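F5/8 type C domain protein (Bacteroides ovatus, PDB 4ZRX) probably hydrolyses alpha-L-fucosidic bonds with a TIM-barrel domain and carries a C-terminal F5/8 type C domain of the kind that often binds sugars. Local coordinates at residues Thr95-His98 and Phe102-Trp105; Val143-Trp148 and Thr170-Asn175; Ser312-Gln317 and Ser323-Asn328; Trp480-Val483 and Pro487-Ile490; Arg559-Glu564 and Ile580-Ile585. All coordinates share one frame; numbering follows the deposited sequence.

In the fold
The five contacts run in series from the N terminus; none nests or crosses. Contact 1 closes a three-residue loop at the end of strand 91-97. Contact 2 closes a 21-residue loop and packs the next barrel strand, 140-145, against helix 158-174; it touches contact 1. Contact 3 closes a five-residue loop and joins helix 308-316 to strand 324-328 of the same sheet; its centre is about 25 Å from those of contacts 1 and 2. The chain then leaves the TIM barrel. Contact 4 closes the hairpin of strands 481-485 and 488-492. Contact 5 closes a 15-residue loop and joins the neighbouring strand 560-566 to strand 580-584 in another sheet. Backbone pairing links contacts 4 and 5.

Contact 1 (Thr95-His98 and Phe102-Trp105); sequences TAKH and FCLW. With EDO (1,2-ethanediol), chain D.
Ala96 and Leu104 are joined in a buried turn contact, where the chain folds back just after a barrel strand. The backbone amide of Leu104 donates to the carbonyl of Ala96, with N to O 2.9 Å. The bond is nearly straight, at 166°, and its donor lies in the carbonyl plane. Ala96 O also takes a weaker CA-H contact from Cys103 and sits at the edge of the Trp105 indole, near its plane. CZ3 of that ring is 3.4 Å from Ala96 O and 3.8 Å from Ala96 CB. Leu104 CD1 comes to 3.2 Å from Thr95 O.

A water accepts from His98 N at 2.8 Å and donates to Phe102 O at 2.7 Å. The His98 ring leads off from the turn, CG anti to the backbone N at chi1 -153°. Its NE2 meets O1 of a bound ethanediol at 2.9 Å, in the ring plane. His49 and Glu230 bind the same molecule. It probably comes from the crystallisation liquor, but is consistent with a pocket at the C-terminal end of the strand, where TIM-barrel active sites lie.

Lys97 ends in a salt bridge with Asp149, and Trp105 NE1 bonds to Glu171. Helix 158-174 packs on Ala96 and Trp105 through Leu172, strand 140-145 touches Lys97 and Trp105 through Leu145, and helix 126-137 meets Leu104 and Trp105.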
# COMPACT_ATOMS: atom_id res chain seq x y z
N THR A 95 -14.55 -1.09 -8.97
CA THR A 95 -14.27 -1.76 -10.22
C THR A 95 -15.59 -2.05 -10.97
O THR A 95 -16.12 -3.17 -10.96
CB THR A 95 -13.50 -3.07 -10.04
OG1 THR A 95 -14.20 -3.95 -9.15
CG2 THR A 95 -12.10 -2.78 -9.41
N ALA A 96 -16.07 -1.04 -11.68
CA ALA A 96 -17.30 -1.16 -12.43
C ALA A 96 -17.13 -2.21 -13.56
O ALA A 96 -18.09 -2.89 -13.96
CB ALA A 96 -17.68 0.20 -13.01
N LYS A 97 -15.91 -2.30 -14.11
CA LYS A 97 -15.56 -3.30 -15.08
C LYS A 97 -14.08 -3.58 -14.94
O LYS A 97 -13.26 -2.68 -15.03
CB LYS A 97 -15.81 -2.82 -16.52
CG LYS A 97 -15.64 -3.95 -17.56
CD LYS A 97 -15.72 -3.39 -18.99
CE LYS A 97 -14.48 -2.76 -19.44
NZ LYS A 97 -14.54 -2.24 -20.82
N HIS A 98 -13.75 -4.84 -14.64
CA HIS A 98 -12.36 -5.29 -14.56
C HIS A 98 -11.95 -5.92 -15.91
O HIS A 98 -12.64 -5.74 -16.89
CB HIS A 98 -12.15 -6.18 -13.32
CG HIS A 98 -10.75 -6.16 -12.82
ND1 HIS A 98 -9.81 -7.09 -13.19
CD2 HIS A 98 -10.11 -5.29 -12.00
CE1 HIS A 98 -8.65 -6.80 -12.62
NE2 HIS A 98 -8.80 -5.69 -11.92
N PHE A 102 -16.77 -7.94 -17.53
CA PHE A 102 -18.08 -8.02 -16.91
C PHE A 102 -18.51 -6.72 -16.23
O PHE A 102 -17.85 -6.25 -15.34
CB PHE A 102 -18.12 -9.18 -15.90
CG PHE A 102 -19.48 -9.35 -15.28
CD1 PHE A 102 -20.51 -10.00 -15.99
CD2 PHE A 102 -19.73 -8.89 -14.01
CE1 PHE A 102 -21.77 -10.15 -15.39
CE2 PHE A 102 -20.98 -9.04 -13.46
CZ PHE A 102 -21.98 -9.67 -14.14
N CYS A 103 -19.59 -6.11 -16.71
CA CYS A 103 -20.02 -4.80 -16.21
C CYS A 103 -20.95 -4.95 -15.03
O CYS A 103 -21.96 -5.68 -15.11
CB CYS A 103 -20.70 -4.01 -17.31
SG CYS A 103 -19.56 -3.68 -18.63
N LEU A 104 -20.68 -4.18 -13.96
CA LEU A 104 -21.51 -4.14 -12.76
C LEU A 104 -22.78 -3.27 -12.80
O LEU A 104 -23.48 -3.18 -11.83
CB LEU A 104 -20.64 -3.69 -11.56
CG LEU A 104 -19.54 -4.63 -11.11
CD1 LEU A 104 -18.96 -4.14 -9.83
CD2 LEU A 104 -20.06 -6.00 -10.91
N TRP A 105 -23.06 -2.68 -13.95
CA TRP A 105 -24.23 -1.90 -14.19
C TRP A 105 -24.80 -2.39 -15.55
O TRP A 105 -24.05 -2.91 -16.42
CB TRP A 105 -23.92 -0.42 -14.25
CG TRP A 105 -23.26 0.05 -15.52
CD1 TRP A 105 -23.82 0.85 -16.45
CD2 TRP A 105 -21.88 -0.13 -15.95
NE1 TRP A 105 -22.95 1.09 -17.46
CE2 TRP A 105 -21.75 0.52 -17.18
CE3 TRP A 105 -20.77 -0.80 -15.42
CZ2 TRP A 105 -20.56 0.52 -17.92
CZ3 TRP A 105 -19.59 -0.86 -16.18
CH2 TRP A 105 -19.49 -0.18 -17.40
C1 EDO D . -6.17 -2.98 -10.16
O1 EDO D . -6.82 -4.25 -10.30
C2 EDO D . -4.90 -3.20 -9.37
O2 EDO D . -4.12 -4.23 -10.00
O HOH W 1 -15.51 -7.00 -14.21

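Contact 2 (Val143-Trp148 and Thr170-Asn175); sequences VYLSPW and TELLTN
Leu145 turns its CG anti to the backbone N, chi1 178°, while Leu172 holds its CG beside the backbone N, chi1 -65°. These settings send one methyl of each leucine into the interface between strand and helix. The CD1 atoms of Leu145 and Leu172 meet at 3.8 Å, and the two side chains cross obliquely.

A second, looser pair lies nearby. Val143 CG2 is 4.3 Å from CD2 of Leu173. Val143 and Leu145 are two residues apart on strand 140-145, so both point to the helix, while Tyr144 between them points away from it. Leu172 and Leu173 are consecutive on helix 158-174. The CB of Leu172 faces the strand directly, whereas Leu173 comes nearer only with the end of its side chain. No hydrogen bond crosses between the segments, and all four residues are buried.

Some polar groups bond within their own segment. Ser146 OG donates to Trp148 O at 2.6 Å, on a lone pair in the carbonyl plane, and also bonds to His99. Near the end of the helix, Thr174 OG1 donates to Thr170 O at 2.8 Å. Glu171 O accepts from both Thr174 N and Asn175 N, which reach it from the same face of its plane.

Leu173 also packs on Leu211 of helix 201-211. This is the strand-to-helix packing of a beta-alpha-beta unit, here strand 140-145, helix 158-174 and strand 181-184. Such units build a TIM barrel, in which helices surround the parallel strands.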
# COMPACT_ATOMS: atom_id res chain seq x y z
N VAL A 143 -14.76 5.69 -10.10
CA VAL A 143 -14.91 4.50 -10.91
C VAL A 143 -13.63 4.02 -11.58
O VAL A 143 -12.87 4.81 -12.10
CB VAL A 143 -16.03 4.62 -11.96
CG1 VAL A 143 -17.37 4.85 -11.25
CG2 VAL A 143 -15.73 5.72 -12.90
N TYR A 144 -13.48 2.71 -11.60
CA TYR A 144 -12.43 1.96 -12.30
C TYR A 144 -13.14 1.32 -13.49
O TYR A 144 -14.11 0.59 -13.31
CB TYR A 144 -11.84 0.92 -11.38
CG TYR A 144 -10.87 -0.07 -11.96
CD1 TYR A 144 -11.26 -1.07 -12.81
CD2 TYR A 144 -9.56 -0.10 -11.51
CE1 TYR A 144 -10.37 -1.97 -13.30
CE2 TYR A 144 -8.67 -1.04 -11.95
CZ TYR A 144 -9.08 -1.99 -12.88
OH TYR A 144 -8.27 -2.94 -13.42
N LEU A 145 -12.67 1.64 -14.69
CA LEU A 145 -13.25 1.10 -15.91
C LEU A 145 -12.09 0.56 -16.73
O LEU A 145 -11.34 1.32 -17.33
CB LEU A 145 -14.05 2.17 -16.66
CG LEU A 145 -14.66 1.70 -17.98
CD1 LEU A 145 -15.85 0.79 -17.76
CD2 LEU A 145 -15.06 2.88 -18.85
N SER A 146 -11.94 -0.77 -16.75
CA SER A 146 -10.72 -1.37 -17.36
C SER A 146 -10.58 -1.09 -18.86
O SER A 146 -11.49 -1.47 -19.65
CB SER A 146 -10.66 -2.85 -17.10
OG SER A 146 -9.56 -3.45 -17.71
N PRO A 147 -9.49 -0.42 -19.27
CA PRO A 147 -9.25 -0.27 -20.73
C PRO A 147 -9.14 -1.64 -21.40
O PRO A 147 -9.83 -1.87 -22.39
CB PRO A 147 -7.94 0.53 -20.78
CG PRO A 147 -7.96 1.29 -19.49
CD PRO A 147 -8.53 0.38 -18.48
N TRP A 148 -8.35 -2.56 -20.83
CA TRP A 148 -8.23 -3.91 -21.39
C TRP A 148 -9.55 -4.66 -21.10
O TRP A 148 -10.00 -4.74 -19.95
CB TRP A 148 -7.05 -4.64 -20.73
CG TRP A 148 -6.77 -6.06 -21.19
CD1 TRP A 148 -6.97 -6.62 -22.44
CD2 TRP A 148 -6.19 -7.08 -20.40
NE1 TRP A 148 -6.55 -7.93 -22.45
CE2 TRP A 148 -6.05 -8.23 -21.22
CE3 TRP A 148 -5.76 -7.14 -19.06
CZ2 TRP A 148 -5.53 -9.43 -20.72
CZ3 TRP A 148 -5.26 -8.31 -18.58
CH2 TRP A 148 -5.13 -9.46 -19.42
N THR A 170 -19.37 7.10 -20.58
CA THR A 170 -20.44 8.09 -20.56
C THR A 170 -21.57 7.63 -19.67
O THR A 170 -22.06 8.39 -18.90
CB THR A 170 -20.93 8.39 -21.99
OG1 THR A 170 -19.83 8.90 -22.77
CG2 THR A 170 -22.11 9.36 -22.00
N GLU A 171 -21.91 6.35 -19.68
CA GLU A 171 -22.94 5.91 -18.74
C GLU A 171 -22.52 6.14 -17.28
O GLU A 171 -23.29 6.68 -16.42
CB GLU A 171 -23.25 4.41 -18.95
CG GLU A 171 -23.95 4.16 -20.24
CD GLU A 171 -23.97 2.70 -20.67
OE1 GLU A 171 -23.10 1.87 -20.20
OE2 GLU A 171 -24.86 2.41 -21.54
N LEU A 172 -21.30 5.72 -16.98
CA LEU A 172 -20.78 5.83 -15.61
C LEU A 172 -20.66 7.25 -15.13
O LEU A 172 -20.84 7.51 -13.94
CB LEU A 172 -19.43 5.07 -15.48
CG LEU A 172 -19.46 3.55 -15.67
CD1 LEU A 172 -18.08 2.99 -15.68
CD2 LEU A 172 -20.26 2.95 -14.55
N LEU A 173 -20.40 8.15 -16.07
CA LEU A 173 -20.17 9.55 -15.72
C LEU A 173 -21.41 10.43 -15.86
O LEU A 173 -21.33 11.64 -15.61
CB LEU A 173 -19.02 10.10 -16.57
CG LEU A 173 -17.65 9.42 -16.39
CD1 LEU A 173 -16.60 10.25 -17.06
CD2 LEU A 173 -17.25 9.10 -15.03
N THR A 174 -22.52 9.86 -16.30
CA THR A 174 -23.81 10.56 -16.50
C THR A 174 -24.83 10.16 -15.45
O THR A 174 -25.47 11.01 -14.77
CB THR A 174 -24.34 10.29 -17.87
OG1 THR A 174 -23.42 10.78 -18.85
CG2 THR A 174 -25.76 11.00 -18.07
N ASN A 175 -24.97 8.84 -15.26
CA ASN A 175 -26.09 8.32 -14.46
C ASN A 175 -25.85 8.10 -13.02
O ASN A 175 -26.74 7.63 -12.31
CB ASN A 175 -26.56 7.00 -15.09
CG ASN A 175 -27.02 7.16 -16.50
OD1 ASN A 175 -26.81 6.27 -17.35
ND2 ASN A 175 -27.61 8.26 -16.78

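Contact 3 (Ser312-Gln317 and Ser323-Asn328); sequences SDIYFQ and SVLLLN
Ile314 and Leu325 make the main apolar contact between helix 308-316 and strand 324-328. CG2 of Ile314 touches both methyls of Leu325, with CD1 at 3.7 Å and CD2 at 4.1 Å. The methyl rests against both branches of the leucine. The two side chains cross at about a right angle. Ile314 has this methyl anti to its backbone N, with CG1 beside the backbone N (chi1 -72°); this leaves the CG2 methyl turned to the strand.

The aromatic contact is lighter. Leu325 CD2 approaches the edge of the Tyr315 ring, near its plane, and lies 4.4 Å from CD1. The same methyl is 4.2 Å from Tyr315 CA, so it rests against both backbone and ring. Tyr315 also packs on Phe348, Arg352 and Phe356 of helix 339-356.

Hydrogen bonds stay within the secondary structure elements or go to other parts of the fold. Phe316 N donates to Ser312 O at 2.9 Å, and Gln317 N to Asp313 O at 3.0 Å. Asp313 forms salt bridges with Lys309 and Arg430.

Strand 279-290, helix 308-316 and strand 324-328 form a beta-alpha-beta unit of the barrel. Leu325 also packs on Leu44 and Val289 of the strands beside its own. With no hydrogen bond or salt bridge between the two segments, their contact depends on hydrocarbon packing and the exclusion of water.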
# COMPACT_ATOMS: atom_id res chain seq x y z
N SER A 312 -0.37 0.26 9.43
CA SER A 312 0.25 1.47 9.94
C SER A 312 1.53 1.82 9.19
O SER A 312 1.73 2.99 8.75
CB SER A 312 0.55 1.31 11.44
OG SER A 312 1.29 2.42 11.91
N ASP A 313 2.36 0.82 8.96
CA ASP A 313 3.60 1.04 8.21
C ASP A 313 3.29 1.50 6.80
O ASP A 313 3.96 2.41 6.27
CB ASP A 313 4.53 -0.15 8.20
CG ASP A 313 5.14 -0.46 9.60
OD1 ASP A 313 5.26 0.43 10.49
OD2 ASP A 313 5.48 -1.64 9.77
N ILE A 314 2.31 0.86 6.18
CA ILE A 314 1.87 1.35 4.85
C ILE A 314 1.45 2.80 4.91
O ILE A 314 1.84 3.58 4.04
CB ILE A 314 0.75 0.43 4.26
CG1 ILE A 314 1.38 -0.90 3.81
CG2 ILE A 314 0.06 1.07 3.07
CD1 ILE A 314 0.40 -2.00 3.58
N TYR A 315 0.62 3.19 5.86
CA TYR A 315 0.18 4.57 6.01
C TYR A 315 1.36 5.53 6.09
O TYR A 315 1.45 6.52 5.35
CB TYR A 315 -0.76 4.64 7.23
CG TYR A 315 -1.34 5.99 7.44
CD1 TYR A 315 -2.45 6.45 6.71
CD2 TYR A 315 -0.74 6.86 8.32
CE1 TYR A 315 -2.98 7.72 6.89
CE2 TYR A 315 -1.30 8.13 8.55
CZ TYR A 315 -2.39 8.55 7.80
OH TYR A 315 -2.94 9.81 7.99
N PHE A 316 2.30 5.21 6.94
CA PHE A 316 3.50 6.06 7.07
C PHE A 316 4.37 6.11 5.84
O PHE A 316 5.04 7.09 5.64
CB PHE A 316 4.28 5.71 8.35
CG PHE A 316 3.55 6.14 9.61
CD1 PHE A 316 3.44 7.48 9.92
CD2 PHE A 316 3.04 5.22 10.49
CE1 PHE A 316 2.76 7.90 11.02
CE2 PHE A 316 2.37 5.62 11.60
CZ PHE A 316 2.24 6.95 11.89
N GLN A 317 4.34 5.06 5.02
CA GLN A 317 5.09 5.02 3.81
C GLN A 317 4.28 5.39 2.55
O GLN A 317 4.73 5.16 1.43
CB GLN A 317 5.67 3.62 3.61
CG GLN A 317 6.71 3.19 4.71
CD GLN A 317 6.96 1.67 4.56
OE1 GLN A 317 6.10 0.86 4.89
NE2 GLN A 317 7.96 1.34 3.94
N SER A 323 2.27 10.62 -0.80
CA SER A 323 1.36 9.90 -1.71
C SER A 323 -0.04 9.89 -1.08
O SER A 323 -0.22 9.97 0.13
CB SER A 323 1.78 8.46 -1.98
OG SER A 323 2.92 8.41 -2.87
N VAL A 324 -1.02 9.69 -1.93
CA VAL A 324 -2.35 9.27 -1.45
C VAL A 324 -2.34 7.76 -1.27
O VAL A 324 -1.74 7.03 -2.10
CB VAL A 324 -3.44 9.68 -2.51
CG1 VAL A 324 -4.77 8.98 -2.29
CG2 VAL A 324 -3.67 11.21 -2.47
N LEU A 325 -3.01 7.25 -0.23
CA LEU A 325 -3.13 5.83 -0.04
C LEU A 325 -4.54 5.36 -0.49
O LEU A 325 -5.54 5.78 0.10
CB LEU A 325 -2.91 5.44 1.40
CG LEU A 325 -3.16 4.02 1.80
CD1 LEU A 325 -2.30 3.06 0.98
CD2 LEU A 325 -2.96 3.80 3.28
N LEU A 326 -4.53 4.45 -1.46
CA LEU A 326 -5.75 3.85 -1.98
C LEU A 326 -5.73 2.38 -1.57
O LEU A 326 -4.97 1.56 -2.15
CB LEU A 326 -5.79 3.97 -3.50
CG LEU A 326 -6.83 3.19 -4.28
CD1 LEU A 326 -8.22 3.60 -3.78
CD2 LEU A 326 -6.61 3.53 -5.78
N LEU A 327 -6.47 2.08 -0.52
CA LEU A 327 -6.46 0.74 0.12
C LEU A 327 -7.68 -0.04 -0.34
O LEU A 327 -8.81 0.42 -0.19
CB LEU A 327 -6.48 0.88 1.60
CG LEU A 327 -6.47 -0.41 2.42
CD1 LEU A 327 -5.21 -1.16 2.20
CD2 LEU A 327 -6.66 -0.15 3.95
N ASN A 328 -7.45 -1.24 -0.86
CA ASN A 328 -8.54 -2.06 -1.36
C ASN A 328 -9.10 -2.97 -0.30
O ASN A 328 -8.33 -3.67 0.37
CB ASN A 328 -8.02 -2.95 -2.50
CG ASN A 328 -9.04 -3.96 -2.95
OD1 ASN A 328 -10.06 -3.64 -3.62
ND2 ASN A 328 -8.79 -5.26 -2.59

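Contact 4 (Trp480-Val483 and Pro487-Ile490); sequences WKQV and PLTI. With EDO (1,2-ethanediol), chain E.
Trp480 meets Ile490 at the open end of a beta hairpin, with CG2 of the isoleucine approaching the indole obliquely. That methyl is 3.7 Å from CE3 of the ring and 3.9 Å from CB of Trp480. Other neighbours of the indole are Asn473, Met577 and Leu492. The second flat group is the Gln482 amide. Its NE2 lies 3.5 Å from CD1 of Leu488, and the two side chains cross at about a right angle. Gln482 is exposed and extended, CG anti to the backbone N at chi1 178°, which carries the amide across to the other strand.

The hairpin joins strands 481-485 and 488-492 in the F5/8 type C domain. Gln482 and Ile490 form an antiparallel non-hydrogen-bonded pair, with CA atoms 4.6 Å apart and the side chains of Gln482 and Ile490 on the same face. The short strand segments are far from exactly antiparallel, at 131°. Beside this pair, Val483 N donates to Thr489 O at 2.7 Å. The bond is bent, with an angle of 140° at the hydrogen, and the donor is tilted from the carbonyl plane. Val483 CB also lies against Thr489 CG2.

Strand 488-492 has strand 560-566 on its other side, so the hairpin extends that sheet to an outer strand. Leu488 N donates to O1 of a bound ethanediol at 2.9 Å. The same ethanediol bonds to Ala565. Within its own segment, Thr489 OG1 donates to Pro487 O at 2.7 Å, from above the carbonyl plane.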
# COMPACT_ATOMS: atom_id res chain seq x y z
N TRP A 480 7.95 -18.77 26.21
CA TRP A 480 9.27 -19.45 26.26
C TRP A 480 10.34 -18.49 26.69
O TRP A 480 10.19 -17.30 26.55
CB TRP A 480 9.74 -20.03 24.91
CG TRP A 480 8.80 -20.97 24.21
CD1 TRP A 480 7.51 -21.29 24.57
CD2 TRP A 480 9.03 -21.59 22.96
NE1 TRP A 480 6.95 -22.13 23.62
CE2 TRP A 480 7.86 -22.30 22.61
CE3 TRP A 480 10.11 -21.62 22.09
CZ2 TRP A 480 7.76 -23.05 21.43
CZ3 TRP A 480 10.01 -22.38 20.91
CH2 TRP A 480 8.85 -23.07 20.60
N LYS A 481 11.45 -19.04 27.20
CA LYS A 481 12.66 -18.27 27.45
C LYS A 481 13.87 -19.06 26.98
O LYS A 481 14.01 -20.23 27.30
CB LYS A 481 12.81 -17.95 28.95
CG LYS A 481 11.85 -16.86 29.39
CD LYS A 481 11.63 -16.80 30.89
CE LYS A 481 10.48 -15.80 31.19
NZ LYS A 481 10.43 -15.39 32.64
N GLN A 482 14.77 -18.42 26.24
CA GLN A 482 16.00 -19.06 25.80
C GLN A 482 16.97 -19.15 26.95
O GLN A 482 17.34 -18.14 27.52
CB GLN A 482 16.66 -18.28 24.67
CG GLN A 482 18.00 -18.88 24.21
CD GLN A 482 18.42 -18.37 22.88
OE1 GLN A 482 19.56 -17.93 22.69
NE2 GLN A 482 17.51 -18.42 21.92
N VAL A 483 17.37 -20.35 27.31
CA VAL A 483 18.41 -20.58 28.33
C VAL A 483 19.84 -20.52 27.78
O VAL A 483 20.75 -20.09 28.46
CB VAL A 483 18.21 -21.95 29.00
CG1 VAL A 483 19.35 -22.27 29.98
CG2 VAL A 483 16.85 -21.98 29.71
N PRO A 487 24.36 -25.36 22.62
CA PRO A 487 23.20 -25.83 21.88
C PRO A 487 21.94 -25.08 22.31
O PRO A 487 21.73 -24.77 23.51
CB PRO A 487 23.11 -27.33 22.25
CG PRO A 487 24.00 -27.52 23.49
CD PRO A 487 25.00 -26.41 23.45
N LEU A 488 21.12 -24.73 21.33
CA LEU A 488 19.87 -24.05 21.61
C LEU A 488 19.14 -24.78 22.74
O LEU A 488 18.80 -25.94 22.58
CB LEU A 488 19.00 -24.02 20.36
CG LEU A 488 17.69 -23.28 20.57
CD1 LEU A 488 17.86 -21.78 20.97
CD2 LEU A 488 16.97 -23.39 19.24
N THR A 489 18.93 -24.09 23.86
CA THR A 489 18.24 -24.63 25.01
C THR A 489 17.13 -23.68 25.43
O THR A 489 17.34 -22.45 25.57
CB THR A 489 19.27 -24.88 26.19
OG1 THR A 489 20.40 -25.64 25.72
CG2 THR A 489 18.63 -25.61 27.37
N ILE A 490 15.94 -24.23 25.64
CA ILE A 490 14.73 -23.45 25.76
C ILE A 490 13.89 -23.94 26.95
O ILE A 490 13.62 -25.13 27.08
CB ILE A 490 13.84 -23.54 24.48
CG1 ILE A 490 14.58 -23.00 23.24
CG2 ILE A 490 12.50 -22.81 24.68
CD1 ILE A 490 13.97 -23.48 21.90
C1 EDO E . 22.40 -26.15 17.60
O1 EDO E . 21.62 -25.89 18.77
C2 EDO E . 23.87 -26.39 17.95
O2 EDO E . 23.96 -27.56 18.78

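Contact 5 (Arg559-Glu564 and Ile580-Ile585); sequences RFIKLE and IGVMVI. With EDO (1,2-ethanediol), chain E.
Ile561 meets Ile580 and Val582 across the core between the two sheets of a beta sandwich, the F5/8 type C domain. Its CB points at strand 580-584. CG1 follows, lying between the backbone N and the carbonyl carbon at chi1 62°. CG2 lies beside the backbone N, anti to the carbonyl carbon. From CG1 the chain runs straight on, chi2 -178°, and CD1 at the tip makes both contacts with the opposite strand. It is 3.9 Å from CG1 of Val582 and 4.0 Å from CG2 of Ile580, so one methyl bridges two residues on the same face of that strand. Ile561 and Ile580 slide past each other in opposite directions, while Val582 meets Ile561 at a slant.

Leu563 CD2 meets CD1 of Ile580 at 4.1 Å. The strand axes come no closer than 10.2 Å, a spacing filled by side chains, and the short segments run at 133° to one another. No hydrogen bond links them. Around the four buried residues, Phe520 packs on Ile561 and Leu563, Leu488 on Ile580, and Leu498 on Val582.

The other side of the strand carries Phe560, Lys562 and Glu564. Lys562 forms a long, weak salt bridge to Glu564 and has cation-pi contacts with Trp529 and Phe521. Arg559 and Phe560 form a classic beta bulge opposite Ser523. Toward the segment's other end, ethanediol O1 donates to Leu563 O at 2.7 Å.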
# COMPACT_ATOMS: atom_id res chain seq x y z
N ARG A 559 9.77 -29.65 30.37
CA ARG A 559 9.75 -28.24 30.77
C ARG A 559 10.78 -27.50 29.93
O ARG A 559 10.50 -26.38 29.48
CB ARG A 559 10.07 -28.10 32.26
CG ARG A 559 10.35 -26.67 32.78
CD ARG A 559 9.16 -25.78 32.61
NE ARG A 559 9.48 -24.38 32.86
CZ ARG A 559 9.06 -23.65 33.89
NH1 ARG A 559 8.25 -24.16 34.82
NH2 ARG A 559 9.42 -22.38 33.96
N PHE A 560 11.96 -28.10 29.77
CA PHE A 560 13.05 -27.55 28.97
C PHE A 560 13.29 -28.48 27.79
O PHE A 560 13.08 -29.67 27.91
CB PHE A 560 14.36 -27.44 29.79
CG PHE A 560 14.26 -26.54 31.01
CD1 PHE A 560 13.71 -27.01 32.21
CD2 PHE A 560 14.79 -25.24 30.99
CE1 PHE A 560 13.64 -26.18 33.36
CE2 PHE A 560 14.74 -24.41 32.14
CZ PHE A 560 14.15 -24.89 33.32
N ILE A 561 13.71 -27.92 26.66
CA ILE A 561 14.12 -28.72 25.52
C ILE A 561 15.46 -28.23 25.08
O ILE A 561 15.83 -27.10 25.34
CB ILE A 561 13.12 -28.70 24.34
CG1 ILE A 561 12.96 -27.27 23.76
CG2 ILE A 561 11.78 -29.24 24.81
CD1 ILE A 561 11.93 -27.21 22.60
N LYS A 562 16.18 -29.09 24.38
CA LYS A 562 17.53 -28.78 23.89
C LYS A 562 17.75 -29.48 22.57
O LYS A 562 17.48 -30.68 22.45
CB LYS A 562 18.60 -29.21 24.92
CG LYS A 562 20.05 -29.09 24.43
CD LYS A 562 21.09 -29.33 25.52
CE LYS A 562 21.08 -30.77 25.95
NZ LYS A 562 22.18 -31.11 26.89
N LEU A 563 18.28 -28.76 21.59
CA LEU A 563 18.66 -29.36 20.30
C LEU A 563 20.15 -29.20 20.11
O LEU A 563 20.63 -28.07 20.06
CB LEU A 563 17.90 -28.70 19.13
CG LEU A 563 18.11 -29.35 17.75
CD1 LEU A 563 17.36 -30.69 17.61
CD2 LEU A 563 17.71 -28.42 16.59
N GLU A 564 20.87 -30.33 20.02
CA GLU A 564 22.28 -30.37 19.63
C GLU A 564 22.30 -30.74 18.16
O GLU A 564 21.70 -31.71 17.75
CB GLU A 564 23.08 -31.39 20.46
CG GLU A 564 23.18 -30.97 21.95
CD GLU A 564 23.98 -31.92 22.87
OE1 GLU A 564 24.59 -32.89 22.35
OE2 GLU A 564 24.00 -31.68 24.12
N ILE A 580 12.15 -23.40 16.04
CA ILE A 580 11.71 -24.58 16.73
C ILE A 580 10.23 -24.45 17.01
O ILE A 580 9.77 -23.36 17.38
CB ILE A 580 12.50 -24.72 18.05
CG1 ILE A 580 13.99 -24.92 17.76
CG2 ILE A 580 11.91 -25.83 18.88
CD1 ILE A 580 14.32 -26.17 16.99
N GLY A 581 9.49 -25.55 16.83
CA GLY A 581 8.10 -25.65 17.30
C GLY A 581 7.94 -26.94 18.09
O GLY A 581 8.77 -27.86 18.03
N VAL A 582 6.84 -27.00 18.83
CA VAL A 582 6.43 -28.20 19.52
C VAL A 582 4.91 -28.35 19.43
O VAL A 582 4.18 -27.33 19.31
CB VAL A 582 6.90 -28.18 21.02
CG1 VAL A 582 8.42 -28.06 21.13
CG2 VAL A 582 6.22 -27.04 21.85
N MSE A 583 4.44 -29.60 19.57
CA MSE A 583 3.03 -29.89 19.67
C MSE A 583 2.78 -30.49 21.02
O MSE A 583 3.31 -31.55 21.36
CB MSE A 583 2.56 -30.83 18.56
CG MSE A 583 2.66 -30.20 17.17
SE MSE A 583 1.40 -28.66 16.92
CE MSE A 583 -0.29 -29.66 16.96
N VAL A 584 2.00 -29.74 21.79
CA VAL A 584 1.51 -30.16 23.10
C VAL A 584 0.20 -30.94 22.91
O VAL A 584 -0.66 -30.56 22.09
CB VAL A 584 1.26 -28.90 23.98
CG1 VAL A 584 0.53 -29.24 25.30
CG2 VAL A 584 2.58 -28.21 24.26
N ILE A 585 0.02 -31.99 23.69
CA ILE A 585 -1.18 -32.81 23.62
C ILE A 585 -2.23 -32.20 24.54
O ILE A 585 -2.01 -32.16 25.74
CB ILE A 585 -0.84 -34.26 24.03
CG1 ILE A 585 0.23 -34.79 23.06
CG2 ILE A 585 -2.11 -35.15 24.05
CD1 ILE A 585 0.77 -36.16 23.39
C1 EDO E . 22.40 -26.15 17.60
O1 EDO E . 21.62 -25.89 18.77
C2 EDO E . 23.87 -26.39 17.95
O2 EDO E . 23.96 -27.56 18.78